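Side-chain contacts in Glyoxalase/bleomycin resistance protein/dioxygenase (Nostoc punctiforme PCC 73102, PDB 3KOL), which binds cobalt in the crystal and may have dioxygenase or lactoylglutathione lyase activity, as other vicinal oxygen chelate proteins do: residues L41-L46 and T73-F78; A32-Y37 and K63-I68; T114-N119 and R134-Y139. One frame throughout, in Å; residues are numbered along the deposited sequence.

Contact 1. Residues L41-L46 and T73-F78; sequences LGLHEL and TILDLF. With CO (cobalt (II) ion), chain B.
L43 and L75 meet through one methyl each. CD1 of L43 lies 4.0 Å from CD2 of L75, and the two side chains cross at about a right angle. The second pair is looser. CD1 of L46 comes within 4.4 Å of CD1 of I74, where the end of the isoleucine reaches across. No hydrogen bond joins the two segments. L75 has CG anti to its backbone N (chi1 174°), which carries its branch toward L43.

These pairs lie on opposite faces of the sheet. L75 also packs on Y37 of helix 30-40 and on I23. L46 and I74 both touch I68 on the other face. Strand 64-68 runs between the two segments, so the leucine and isoleucine branches bridge over it. Backbone bonds of H44 with I68 and of L46 with N66 fix the edge strand. G42, with positive phi, is the first residue to leave helical geometry after helix 30-40.

H44 turns outward and binds a cobalt ion through NE2 at 2.1 Å. Two waters also bind this metal, at 2.0 and 2.1 Å from it. This ion is separate from the cobalt held by H99 and E147. At the far end, F78 meets Y98 of the second subunit edge-to-face and also packs on H99 of that subunit. The contact thus joins an edge strand to the inner strand 74-79 in one four-stranded mixed sheet, ordered 1-4-3-2, of the beta-alpha-beta-beta-beta module that characterises the vicinal oxygen chelate fold.

Contact 2. Residues A32-Y37 and K63-I68; sequences ASRYFY and KVANFI
F67 points its ring at helix 30-40 between R34 and Y37. CB of Y37 lies over one face of the ring, 4.5 Å from CD2 of F67. R34 approaches differently. Its CA is 3.9 Å from CZ of F67, oblique to the ring, and its CB is 4.1 Å from the same CZ. The R34 and F67 side chains cross at about a right angle, with the guanidinium plane turned 32° from the phenyl plane. Two residues earlier in the strand, CB of A65 meets CG of R34 at 4.2 Å. The small alanine faces the aliphatic stem of the arginine.

The Y37 ring leads away from the strand. Its neighbour F36 directs CD2 at one Y37 face, 3.5 Å above the plane and over its centre. In turn, CD2 of Y37 lies at the edge of the F36 ring, in its plane. The axes of segments 32-37 and 64-68 run almost parallel, 5° apart, and approach to 10.1 Å.

The polar ends find partners outside the contact. R34 bends at chi3 (66°), and its NH2 makes a salt bridge with E45. Y37 OH bonds to D140. No hydrogen bond crosses between the segments. Helix and strand are therefore held by carbon-to-carbon packing, with the arginine lending its methylenes here and its charge to the edge strand.

Contact 3. Residues T114-N119 and R134-Y139; sequences TVIGEN and RGVYFY
I116 projects from helix 109-118 onto F138 and V136, packing the helix on the second four-stranded sheet of this vicinal oxygen chelate fold. The tight part is the end of the isoleucine. Its CD1 sits 3.4 Å from CE2 of F138 and 3.5 Å from CD2 of F138. This methyl stands above the ring plane beside the CD2-CE2 bond, and CG1 of I116 lies over the same face nearer the ring centre. The two side chains cross obliquely. V136 is less close, with its CG1 4.0 Å from CD1 of I116. F138 holds CG in the crowded position between its backbone N and carbonyl carbon (chi1 49°), which turns the ring toward the helix. I121 touches both I116 and F138, and I123 touches both I116 and V136, so the buried side is closed by hydrophobic neighbours.

The loose side is that of T114 and G117, which are exposed and take no part in the packing. V115, E118 and N119 turn to the second subunit. V115 packs on V11 there, and both E118 OE1 and N119 ND2 bond to S10 of that subunit. N119 also closes the end of the helix on itself. Its ND2 donates to V115 O at 2.9 Å, nearly straight at 163°. The backbone N of N119 reaches V115 O too, from the opposite face of the carbonyl plane.

In the fold
Contacts 1 and 2 are neighbours, with centres 6 Å apart. Their segments alternate along the chain, and both use the sheet of strands 17-27, 74-79, 64-68 and 44-45. Probable backbone bonds L75 N to F67 O and L77 N to A65 O tie them together. Contact 3 follows later in the chain, about 18 Å from each of the others between centres, in the second sheet, which has the same 1-4-3-2 order. Helix 30-40 still meets strand 134-139 of that sheet: F36 CZ lies 3.5 Å from F138 CE1. The three contacts thus involve both sheets, and contacts 1 and 3 each have residues at the subunit interface.

Contact 1. Residues L41-L46 and T73-F78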
ATOM      1  N   LEU A  41      10.824  12.505   3.814  1.00 11.07           N
ATOM      2  CA  LEU A  41      10.645  11.255   4.550  1.00 10.33           C
ATOM      3  C   LEU A  41      11.885  10.354   4.534  1.00 10.88           C
ATOM      4  O   LEU A  41      11.938   9.343   5.236  1.00 10.42           O
ATOM      5  CB  LEU A  41       9.430  10.493   4.011  1.00  9.11           C
ATOM      6  CG  LEU A  41       8.080  11.212   4.142  1.00 12.66           C
ATOM      7  CD1 LEU A  41       6.972  10.231   3.842  1.00 12.24           C
ATOM      8  CD2 LEU A  41       7.904  11.767   5.547  1.00 14.40           C
ATOM      9  N   GLY A  42      12.874  10.719   3.725  1.00 11.19           N
ATOM     10  CA  GLY A  42      14.113   9.960   3.673  1.00 11.13           C
ATOM     11  C   GLY A  42      14.150   8.581   3.031  1.00 11.65           C
ATOM     12  O   GLY A  42      15.117   7.850   3.235  1.00 11.75           O
ATOM     13  N   LEU A  43      13.130   8.206   2.262  1.00 11.25           N
ATOM     14  CA  LEU A  43      13.158   6.890   1.618  1.00 11.31           C
ATOM     15  C   LEU A  43      14.250   6.859   0.548  1.00 11.71           C
ATOM     16  O   LEU A  43      14.390   7.791  -0.248  1.00  9.24           O
ATOM     17  CB  LEU A  43      11.798   6.550   0.997  1.00 11.73           C
ATOM     18  CG  LEU A  43      10.644   6.427   2.002  1.00 10.08           C
ATOM     19  CD1 LEU A  43       9.332   6.189   1.258  1.00 10.99           C
ATOM     20  CD2 LEU A  43      10.924   5.275   2.967  1.00 11.41           C
ATOM     21  N   HIS A  44      15.034   5.786   0.541  1.00 12.76           N
ATOM     22  CA  HIS A  44      16.118   5.655  -0.425  1.00 13.53           C
ATOM     23  C   HIS A  44      15.575   5.408  -1.828  1.00 14.36           C
ATOM     24  O   HIS A  44      14.670   4.598  -2.025  1.00 15.03           O
ATOM     25  CB  HIS A  44      17.058   4.520  -0.024  1.00 13.21           C
ATOM     26  CG  HIS A  44      18.370   4.551  -0.746  1.00 14.97           C
ATOM     27  ND1 HIS A  44      19.246   5.612  -0.644  1.00 15.33           N
ATOM     28  CD2 HIS A  44      18.943   3.672  -1.602  1.00 14.62           C
ATOM     29  CE1 HIS A  44      20.300   5.385  -1.409  1.00 16.63           C
ATOM     30  NE2 HIS A  44      20.142   4.215  -2.001  1.00 15.98           N
ATOM     31  N   GLU A  45      16.138   6.108  -2.805  1.00 14.12           N
ATOM     32  CA  GLU A  45      15.685   5.973  -4.180  1.00 14.32           C
ATOM     33  C   GLU A  45      16.501   4.948  -4.962  1.00 14.46           C
ATOM     34  O   GLU A  45      17.697   4.789  -4.732  1.00 13.97           O
ATOM     35  CB  GLU A  45      15.768   7.340  -4.861  1.00 16.96           C
ATOM     36  CG  GLU A  45      15.388   7.357  -6.327  1.00 20.75           C
ATOM     37  CD  GLU A  45      15.277   8.767  -6.864  1.00 25.72           C
ATOM     38  OE1 GLU A  45      16.145   9.603  -6.523  1.00 27.17           O
ATOM     39  OE2 GLU A  45      14.325   9.040  -7.626  1.00 28.00           O
ATOM     40  N   LEU A  46      15.845   4.231  -5.869  1.00 14.39           N
ATOM     41  CA  LEU A  46      16.541   3.260  -6.704  1.00 16.00           C
ATOM     42  C   LEU A  46      17.013   3.992  -7.955  1.00 16.29           C
ATOM     43  O   LEU A  46      16.278   4.798  -8.523  1.00 16.69           O
ATOM     44  CB  LEU A  46      15.606   2.120  -7.121  1.00 14.01           C
ATOM     45  CG  LEU A  46      14.995   1.248  -6.025  1.00 16.46           C
ATOM     46  CD1 LEU A  46      14.112   0.176  -6.654  1.00 15.88           C
ATOM     47  CD2 LEU A  46      16.105   0.608  -5.217  1.00 15.32           C
ATOM     48  N   THR A  73      10.764  -3.232   0.694  1.00 14.93           N
ATOM     49  CA  THR A  73       9.468  -2.877   0.113  1.00 12.83           C
ATOM     50  C   THR A  73       9.623  -1.654  -0.781  1.00 13.13           C
ATOM     51  O   THR A  73      10.264  -0.666  -0.405  1.00 11.82           O
ATOM     52  CB  THR A  73       8.418  -2.571   1.199  1.00 14.49           C
ATOM     53  OG1 THR A  73       8.335  -3.673   2.105  1.00 16.03           O
ATOM     54  CG2 THR A  73       7.045  -2.352   0.570  1.00 12.11           C
ATOM     55  N   ILE A  74       9.022  -1.719  -1.962  1.00  9.27           N
ATOM     56  CA  ILE A  74       9.120  -0.634  -2.924  1.00  9.12           C
ATOM     57  C   ILE A  74       7.888   0.247  -3.021  1.00 11.13           C
ATOM     58  O   ILE A  74       6.754  -0.231  -2.956  1.00 10.08           O
ATOM     59  CB  ILE A  74       9.411  -1.181  -4.341  1.00  9.54           C
ATOM     60  CG1 ILE A  74      10.727  -1.958  -4.331  1.00 10.41           C
ATOM     61  CG2 ILE A  74       9.478  -0.024  -5.344  1.00  8.84           C
ATOM     62  CD1 ILE A  74      10.985  -2.764  -5.601  1.00 15.27           C
ATOM     63  N   LEU A  75       8.128   1.544  -3.178  1.00 11.18           N
ATOM     64  CA  LEU A  75       7.061   2.522  -3.363  1.00 10.43           C
ATOM     65  C   LEU A  75       7.292   3.045  -4.776  1.00 12.53           C
ATOM     66  O   LEU A  75       8.312   3.682  -5.045  1.00 12.55           O
ATOM     67  CB  LEU A  75       7.184   3.681  -2.363  1.00 10.08           C
ATOM     68  CG  LEU A  75       6.200   4.838  -2.573  1.00 11.45           C
ATOM     69  CD1 LEU A  75       4.780   4.347  -2.333  1.00 10.64           C
ATOM     70  CD2 LEU A  75       6.530   5.992  -1.621  1.00 11.54           C
ATOM     71  N   ASP A  76       6.370   2.743  -5.683  1.00 12.82           N
ATOM     72  CA  ASP A  76       6.487   3.204  -7.064  1.00 14.87           C
ATOM     73  C   ASP A  76       5.663   4.459  -7.245  1.00 15.32           C
ATOM     74  O   ASP A  76       4.512   4.517  -6.815  1.00 15.61           O
ATOM     75  CB  ASP A  76       5.961   2.168  -8.071  1.00 16.44           C
ATOM     76  CG  ASP A  76       6.833   0.937  -8.173  1.00 23.67           C
ATOM     77  OD1 ASP A  76       8.065   1.049  -7.999  1.00 26.04           O
ATOM     78  OD2 ASP A  76       6.278  -0.148  -8.461  1.00 24.74           O
ATOM     79  N   LEU A  77       6.254   5.463  -7.883  1.00 13.41           N
ATOM     80  CA  LEU A  77       5.546   6.698  -8.160  1.00 13.21           C
ATOM     81  C   LEU A  77       5.430   6.789  -9.675  1.00 14.37           C
ATOM     82  O   LEU A  77       6.434   6.733 -10.382  1.00 15.26           O
ATOM     83  CB  LEU A  77       6.312   7.903  -7.614  1.00 13.78           C
ATOM     84  CG  LEU A  77       6.612   7.899  -6.115  1.00 12.37           C
ATOM     85  CD1 LEU A  77       7.340   9.181  -5.760  1.00 12.00           C
ATOM     86  CD2 LEU A  77       5.319   7.779  -5.310  1.00 13.04           C
ATOM     87  N   PHE A  78       4.200   6.899 -10.161  1.00 15.54           N
ATOM     88  CA  PHE A  78       3.933   6.996 -11.587  1.00 16.78           C
ATOM     89  C   PHE A  78       3.475   8.408 -11.902  1.00 16.80           C
ATOM     90  O   PHE A  78       2.444   8.852 -11.410  1.00 16.26           O
ATOM     91  CB  PHE A  78       2.847   5.990 -11.983  1.00 19.58           C
ATOM     92  CG  PHE A  78       3.332   4.569 -12.039  1.00 22.06           C
ATOM     93  CD1 PHE A  78       3.932   4.076 -13.192  1.00 24.65           C
ATOM     94  CD2 PHE A  78       3.226   3.736 -10.929  1.00 24.26           C
ATOM     95  CE1 PHE A  78       4.423   2.776 -13.243  1.00 25.74           C
ATOM     96  CE2 PHE A  78       3.717   2.427 -10.968  1.00 24.14           C
ATOM     97  CZ  PHE A  78       4.315   1.948 -12.127  1.00 26.30           C
TER
HETATM   98 CO    CO B 301      21.316   3.412  -3.512  0.50 11.19          CO
HETATM   99  O   HOH W   1      23.058   3.732  -2.536  1.00 22.19           O
HETATM  100  O   HOH W   2      22.465   2.422  -4.958  1.00 17.20           O

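Contact 2. Residues A32-Y37 and K63-I68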
ATOM      1  N   ALA A  32       7.482  17.061  -6.828  1.00 16.71           N
ATOM      2  CA  ALA A  32       6.936  17.385  -5.513  1.00 14.20           C
ATOM      3  C   ALA A  32       6.850  16.093  -4.701  1.00 13.77           C
ATOM      4  O   ALA A  32       7.095  16.087  -3.494  1.00 11.27           O
ATOM      5  CB  ALA A  32       5.551  18.013  -5.650  1.00 14.52           C
ATOM      6  N   SER A  33       6.512  14.997  -5.374  1.00 13.05           N
ATOM      7  CA  SER A  33       6.405  13.703  -4.706  1.00 13.01           C
ATOM      8  C   SER A  33       7.773  13.100  -4.397  1.00 13.23           C
ATOM      9  O   SER A  33       7.949  12.481  -3.347  1.00 12.01           O
ATOM     10  CB  SER A  33       5.558  12.744  -5.547  1.00 13.17           C
ATOM     11  OG  SER A  33       4.224  13.231  -5.640  1.00 15.45           O
ATOM     12  N   ARG A  34       8.742  13.266  -5.298  1.00 12.52           N
ATOM     13  CA  ARG A  34      10.089  12.753  -5.034  1.00 13.50           C
ATOM     14  C   ARG A  34      10.634  13.527  -3.835  1.00 13.25           C
ATOM     15  O   ARG A  34      11.347  12.980  -2.996  1.00 14.31           O
ATOM     16  CB  ARG A  34      11.032  12.981  -6.224  1.00 14.58           C
ATOM     17  CG  ARG A  34      10.752  12.137  -7.454  1.00 19.29           C
ATOM     18  CD  ARG A  34      11.830  12.354  -8.530  1.00 20.57           C
ATOM     19  NE  ARG A  34      13.151  11.877  -8.110  1.00 24.35           N
ATOM     20  CZ  ARG A  34      14.178  12.666  -7.803  1.00 27.01           C
ATOM     21  NH1 ARG A  34      14.050  13.986  -7.868  1.00 29.73           N
ATOM     22  NH2 ARG A  34      15.339  12.138  -7.439  1.00 26.39           N
ATOM     23  N   TYR A  35      10.298  14.808  -3.755  1.00 12.56           N
ATOM     24  CA  TYR A  35      10.772  15.626  -2.644  1.00 14.27           C
ATOM     25  C   TYR A  35      10.157  15.142  -1.328  1.00 13.54           C
ATOM     26  O   TYR A  35      10.845  14.987  -0.318  1.00 13.73           O
ATOM     27  CB  TYR A  35      10.401  17.091  -2.864  1.00 18.16           C
ATOM     28  CG  TYR A  35      11.172  18.031  -1.967  1.00 21.16           C
ATOM     29  CD1 TYR A  35      12.495  18.368  -2.251  1.00 22.69           C
ATOM     30  CD2 TYR A  35      10.590  18.559  -0.814  1.00 24.96           C
ATOM     31  CE1 TYR A  35      13.221  19.210  -1.408  1.00 25.53           C
ATOM     32  CE2 TYR A  35      11.308  19.400   0.037  1.00 26.33           C
ATOM     33  CZ  TYR A  35      12.622  19.720  -0.267  1.00 26.29           C
ATOM     34  OH  TYR A  35      13.330  20.552   0.567  1.00 27.88           O
ATOM     35  N   PHE A  36       8.851  14.909  -1.356  1.00 12.85           N
ATOM     36  CA  PHE A  36       8.109  14.447  -0.183  1.00 11.59           C
ATOM     37  C   PHE A  36       8.620  13.096   0.325  1.00 11.47           C
ATOM     38  O   PHE A  36       9.060  12.979   1.465  1.00 10.46           O
ATOM     39  CB  PHE A  36       6.625  14.325  -0.548  1.00 10.66           C
ATOM     40  CG  PHE A  36       5.734  13.940   0.604  1.00 12.63           C
ATOM     41  CD1 PHE A  36       5.310  14.894   1.526  1.00 13.96           C
ATOM     42  CD2 PHE A  36       5.283  12.630   0.741  1.00 11.38           C
ATOM     43  CE1 PHE A  36       4.444  14.549   2.563  1.00 12.62           C
ATOM     44  CE2 PHE A  36       4.418  12.270   1.775  1.00 12.98           C
ATOM     45  CZ  PHE A  36       3.996  13.230   2.687  1.00 14.00           C
ATOM     46  N   TYR A  37       8.556  12.070  -0.523  1.00  9.98           N
ATOM     47  CA  TYR A  37       8.977  10.730  -0.125  1.00  9.10           C
ATOM     48  C   TYR A  37      10.478  10.515   0.020  1.00 10.52           C
ATOM     49  O   TYR A  37      10.919   9.871   0.966  1.00 10.04           O
ATOM     50  CB  TYR A  37       8.403   9.696  -1.103  1.00  9.35           C
ATOM     51  CG  TYR A  37       6.898   9.558  -0.991  1.00  8.77           C
ATOM     52  CD1 TYR A  37       6.320   8.946   0.119  1.00  9.38           C
ATOM     53  CD2 TYR A  37       6.056  10.076  -1.971  1.00  8.35           C
ATOM     54  CE1 TYR A  37       4.934   8.852   0.254  1.00 10.30           C
ATOM     55  CE2 TYR A  37       4.664   9.993  -1.848  1.00 10.46           C
ATOM     56  CZ  TYR A  37       4.113   9.378  -0.733  1.00  8.80           C
ATOM     57  OH  TYR A  37       2.742   9.299  -0.608  1.00  9.42           O
ATOM     58  N   LYS A  63       9.620   9.630 -15.584  1.00 30.49           N
ATOM     59  CA  LYS A  63       8.194   9.334 -15.686  1.00 28.05           C
ATOM     60  C   LYS A  63       7.788   8.441 -14.518  1.00 26.15           C
ATOM     61  O   LYS A  63       6.629   8.413 -14.106  1.00 23.10           O
ATOM     62  CB  LYS A  63       7.903   8.618 -17.005  1.00 30.25           C
ATOM     63  CG  LYS A  63       6.432   8.359 -17.266  1.00 34.83           C
ATOM     64  CD  LYS A  63       5.656   9.663 -17.380  1.00 37.28           C
ATOM     65  CE  LYS A  63       4.203   9.406 -17.743  1.00 39.35           C
ATOM     66  NZ  LYS A  63       3.423  10.673 -17.818  1.00 40.79           N
ATOM     67  N   VAL A  64       8.762   7.705 -13.998  1.00 24.00           N
ATOM     68  CA  VAL A  64       8.544   6.805 -12.880  1.00 22.64           C
ATOM     69  C   VAL A  64       9.701   6.930 -11.897  1.00 22.44           C
ATOM     70  O   VAL A  64      10.842   7.160 -12.299  1.00 21.93           O
ATOM     71  CB  VAL A  64       8.458   5.339 -13.360  1.00 23.14           C
ATOM     72  CG1 VAL A  64       8.324   4.401 -12.167  1.00 22.50           C
ATOM     73  CG2 VAL A  64       7.273   5.171 -14.295  1.00 22.30           C
ATOM     74  N   ALA A  65       9.397   6.787 -10.611  1.00 20.18           N
ATOM     75  CA  ALA A  65      10.410   6.850  -9.568  1.00 18.14           C
ATOM     76  C   ALA A  65      10.148   5.689  -8.614  1.00 17.69           C
ATOM     77  O   ALA A  65       8.997   5.335  -8.363  1.00 17.15           O
ATOM     78  CB  ALA A  65      10.326   8.181  -8.823  1.00 18.75           C
ATOM     79  N   ASN A  66      11.218   5.092  -8.101  1.00 16.17           N
ATOM     80  CA  ASN A  66      11.111   3.967  -7.182  1.00 15.88           C
ATOM     81  C   ASN A  66      11.879   4.280  -5.904  1.00 16.28           C
ATOM     82  O   ASN A  66      13.049   4.655  -5.955  1.00 17.10           O
ATOM     83  CB  ASN A  66      11.713   2.702  -7.812  1.00 19.70           C
ATOM     84  CG  ASN A  66      10.785   2.026  -8.812  1.00 23.84           C
ATOM     85  OD1 ASN A  66      10.016   2.675  -9.514  1.00 27.01           O
ATOM     86  ND2 ASN A  66      10.878   0.703  -8.895  1.00 28.28           N
ATOM     87  N   PHE A  67      11.215   4.126  -4.765  1.00 11.89           N
ATOM     88  CA  PHE A  67      11.828   4.350  -3.461  1.00 13.10           C
ATOM     89  C   PHE A  67      11.670   3.052  -2.698  1.00 12.75           C
ATOM     90  O   PHE A  67      10.773   2.261  -2.997  1.00 12.17           O
ATOM     91  CB  PHE A  67      11.130   5.494  -2.722  1.00 13.55           C
ATOM     92  CG  PHE A  67      11.371   6.838  -3.341  1.00 14.63           C
ATOM     93  CD1 PHE A  67      12.521   7.559  -3.041  1.00 15.11           C
ATOM     94  CD2 PHE A  67      10.480   7.357  -4.276  1.00 15.72           C
ATOM     95  CE1 PHE A  67      12.783   8.778  -3.666  1.00 17.85           C
ATOM     96  CE2 PHE A  67      10.733   8.570  -4.905  1.00 15.68           C
ATOM     97  CZ  PHE A  67      11.889   9.282  -4.600  1.00 16.73           C
ATOM     98  N   ILE A  68      12.543   2.815  -1.729  1.00 12.16           N
ATOM     99  CA  ILE A  68      12.469   1.580  -0.956  1.00 12.82           C
ATOM    100  C   ILE A  68      12.704   1.780   0.530  1.00 14.60           C
ATOM    101  O   ILE A  68      13.365   2.733   0.945  1.00 14.96           O
ATOM    102  CB  ILE A  68      13.524   0.573  -1.416  1.00 14.14           C
ATOM    103  CG1 ILE A  68      14.921   1.156  -1.187  1.00 14.89           C
ATOM    104  CG2 ILE A  68      13.321   0.235  -2.873  1.00 16.70           C
ATOM    105  CD1 ILE A  68      16.022   0.132  -1.147  1.00 19.36           C
TER

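Contact 3. Residues T114-N119 and R134-Y139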
ATOM      1  N   THR A 114       8.684  16.442  14.306  1.00 14.18           N
ATOM      2  CA  THR A 114       9.373  17.722  14.151  1.00 14.93           C
ATOM      3  C   THR A 114       9.716  17.972  12.677  1.00 15.14           C
ATOM      4  O   THR A 114       9.607  19.093  12.189  1.00 16.54           O
ATOM      5  CB  THR A 114      10.660  17.756  15.005  1.00 17.79           C
ATOM      6  OG1 THR A 114      10.316  17.544  16.384  1.00 20.31           O
ATOM      7  CG2 THR A 114      11.365  19.096  14.864  1.00 18.22           C
ATOM      8  N   VAL A 115      10.127  16.921  11.973  1.00 14.11           N
ATOM      9  CA  VAL A 115      10.462  17.030  10.550  1.00 13.37           C
ATOM     10  C   VAL A 115       9.235  17.487   9.772  1.00 14.50           C
ATOM     11  O   VAL A 115       9.318  18.371   8.922  1.00 12.87           O
ATOM     12  CB  VAL A 115      10.958  15.670   9.998  1.00 14.13           C
ATOM     13  CG1 VAL A 115      10.925  15.664   8.468  1.00 13.09           C
ATOM     14  CG2 VAL A 115      12.373  15.410  10.501  1.00 13.02           C
ATOM     15  N   ILE A 116       8.087  16.883  10.068  1.00 16.35           N
ATOM     16  CA  ILE A 116       6.841  17.248   9.399  1.00 17.98           C
ATOM     17  C   ILE A 116       6.542  18.728   9.639  1.00 17.84           C
ATOM     18  O   ILE A 116       6.113  19.447   8.731  1.00 17.28           O
ATOM     19  CB  ILE A 116       5.668  16.404   9.935  1.00 18.95           C
ATOM     20  CG1 ILE A 116       5.864  14.938   9.533  1.00 23.04           C
ATOM     21  CG2 ILE A 116       4.346  16.952   9.413  1.00 19.30           C
ATOM     22  CD1 ILE A 116       4.905  13.981  10.222  1.00 25.34           C
ATOM     23  N   GLY A 117       6.774  19.172  10.869  1.00 18.95           N
ATOM     24  CA  GLY A 117       6.528  20.562  11.217  1.00 19.31           C
ATOM     25  C   GLY A 117       7.481  21.531  10.536  1.00 19.60           C
ATOM     26  O   GLY A 117       7.052  22.536   9.972  1.00 19.44           O
ATOM     27  N   GLU A 118       8.777  21.238  10.586  1.00 19.28           N
ATOM     28  CA  GLU A 118       9.762  22.118   9.966  1.00 19.70           C
ATOM     29  C   GLU A 118       9.570  22.234   8.461  1.00 20.14           C
ATOM     30  O   GLU A 118       9.950  23.240   7.857  1.00 20.31           O
ATOM     31  CB  GLU A 118      11.181  21.638  10.273  1.00 20.16           C
ATOM     32  CG  GLU A 118      11.663  22.050  11.650  1.00 24.00           C
ATOM     33  CD  GLU A 118      13.101  21.671  11.913  1.00 26.69           C
ATOM     34  OE1 GLU A 118      13.942  21.851  11.005  1.00 25.40           O
ATOM     35  OE2 GLU A 118      13.397  21.208  13.034  1.00 29.49           O
ATOM     36  N   ASN A 119       8.973  21.211   7.854  1.00 17.08           N
ATOM     37  CA  ASN A 119       8.736  21.225   6.415  1.00 17.44           C
ATOM     38  C   ASN A 119       7.330  21.702   6.079  1.00 18.86           C
ATOM     39  O   ASN A 119       6.851  21.551   4.954  1.00 17.05           O
ATOM     40  CB  ASN A 119       8.997  19.836   5.833  1.00 15.10           C
ATOM     41  CG  ASN A 119      10.475  19.567   5.652  1.00 15.59           C
ATOM     42  OD1 ASN A 119      11.083  20.024   4.681  1.00 16.12           O
ATOM     43  ND2 ASN A 119      11.069  18.854   6.598  1.00 14.17           N
ATOM     44  N   ARG A 134       2.472   4.994  19.071  1.00 19.48           N
ATOM     45  CA  ARG A 134       2.277   6.402  18.740  1.00 17.86           C
ATOM     46  C   ARG A 134       2.064   6.544  17.235  1.00 17.00           C
ATOM     47  O   ARG A 134       2.562   5.729  16.457  1.00 16.30           O
ATOM     48  CB  ARG A 134       3.504   7.212  19.176  1.00 17.15           C
ATOM     49  CG  ARG A 134       3.919   6.953  20.611  1.00 20.46           C
ATOM     50  CD  ARG A 134       5.171   7.731  20.980  1.00 20.80           C
ATOM     51  NE  ARG A 134       4.918   9.166  21.087  1.00 22.08           N
ATOM     52  CZ  ARG A 134       5.878  10.081  21.187  1.00 22.35           C
ATOM     53  NH1 ARG A 134       7.151   9.704  21.188  1.00 21.76           N
ATOM     54  NH2 ARG A 134       5.572  11.368  21.288  1.00 21.36           N
ATOM     55  N   GLY A 135       1.332   7.575  16.831  1.00 15.40           N
ATOM     56  CA  GLY A 135       1.095   7.768  15.416  1.00 14.83           C
ATOM     57  C   GLY A 135       0.769   9.191  15.019  1.00 14.57           C
ATOM     58  O   GLY A 135       0.274   9.983  15.819  1.00 16.61           O
ATOM     59  N   VAL A 136       1.073   9.522  13.770  1.00 13.47           N
ATOM     60  CA  VAL A 136       0.789  10.842  13.230  1.00 13.52           C
ATOM     61  C   VAL A 136       0.406  10.638  11.766  1.00 14.98           C
ATOM     62  O   VAL A 136       1.024   9.834  11.062  1.00 15.51           O
ATOM     63  CB  VAL A 136       2.015  11.776  13.352  1.00 13.80           C
ATOM     64  CG1 VAL A 136       3.174  11.240  12.529  1.00 14.38           C
ATOM     65  CG2 VAL A 136       1.643  13.188  12.909  1.00 14.07           C
ATOM     66  N   TYR A 137      -0.630  11.345  11.325  1.00 14.40           N
ATOM     67  CA  TYR A 137      -1.134  11.230   9.959  1.00 15.76           C
ATOM     68  C   TYR A 137      -1.047  12.551   9.213  1.00 15.53           C
ATOM     69  O   TYR A 137      -1.297  13.616   9.779  1.00 16.12           O
ATOM     70  CB  TYR A 137      -2.599  10.783   9.974  1.00 16.37           C
ATOM     71  CG  TYR A 137      -2.854   9.517  10.749  1.00 19.46           C
ATOM     72  CD1 TYR A 137      -3.074   8.305  10.093  1.00 18.81           C
ATOM     73  CD2 TYR A 137      -2.878   9.528  12.144  1.00 20.33           C
ATOM     74  CE1 TYR A 137      -3.313   7.137  10.810  1.00 22.12           C
ATOM     75  CE2 TYR A 137      -3.114   8.367  12.868  1.00 21.74           C
ATOM     76  CZ  TYR A 137      -3.334   7.178  12.198  1.00 22.03           C
ATOM     77  OH  TYR A 137      -3.591   6.034  12.917  1.00 24.55           O
ATOM     78  N   PHE A 138      -0.714  12.470   7.932  1.00 14.42           N
ATOM     79  CA  PHE A 138      -0.589  13.651   7.091  1.00 14.51           C
ATOM     80  C   PHE A 138      -0.759  13.239   5.634  1.00 14.65           C
ATOM     81  O   PHE A 138      -0.533  12.084   5.278  1.00 15.39           O
ATOM     82  CB  PHE A 138       0.777  14.308   7.319  1.00 12.62           C
ATOM     83  CG  PHE A 138       1.930  13.343   7.255  1.00 12.86           C
ATOM     84  CD1 PHE A 138       2.669  13.196   6.087  1.00 11.94           C
ATOM     85  CD2 PHE A 138       2.262  12.566   8.362  1.00 12.06           C
ATOM     86  CE1 PHE A 138       3.724  12.290   6.018  1.00 13.14           C
ATOM     87  CE2 PHE A 138       3.314  11.653   8.306  1.00 12.43           C
ATOM     88  CZ  PHE A 138       4.048  11.516   7.129  1.00 13.46           C
ATOM     89  N   TYR A 139      -1.168  14.185   4.797  1.00 15.14           N
ATOM     90  CA  TYR A 139      -1.383  13.923   3.376  1.00 16.39           C
ATOM     91  C   TYR A 139      -0.145  14.212   2.537  1.00 16.04           C
ATOM     92  O   TYR A 139       0.638  15.110   2.863  1.00 14.82           O
ATOM     93  CB  TYR A 139      -2.536  14.787   2.863  1.00 17.87           C
ATOM     94  CG  TYR A 139      -3.854  14.505   3.537  1.00 19.40           C
ATOM     95  CD1 TYR A 139      -4.504  13.287   3.346  1.00 21.62           C
ATOM     96  CD2 TYR A 139      -4.452  15.448   4.378  1.00 20.91           C
ATOM     97  CE1 TYR A 139      -5.712  13.012   3.970  1.00 21.35           C
ATOM     98  CE2 TYR A 139      -5.666  15.180   5.009  1.00 20.09           C
ATOM     99  CZ  TYR A 139      -6.287  13.958   4.798  1.00 22.00           C
ATOM    100  OH  TYR A 139      -7.480  13.664   5.411  1.00 21.72           O
TER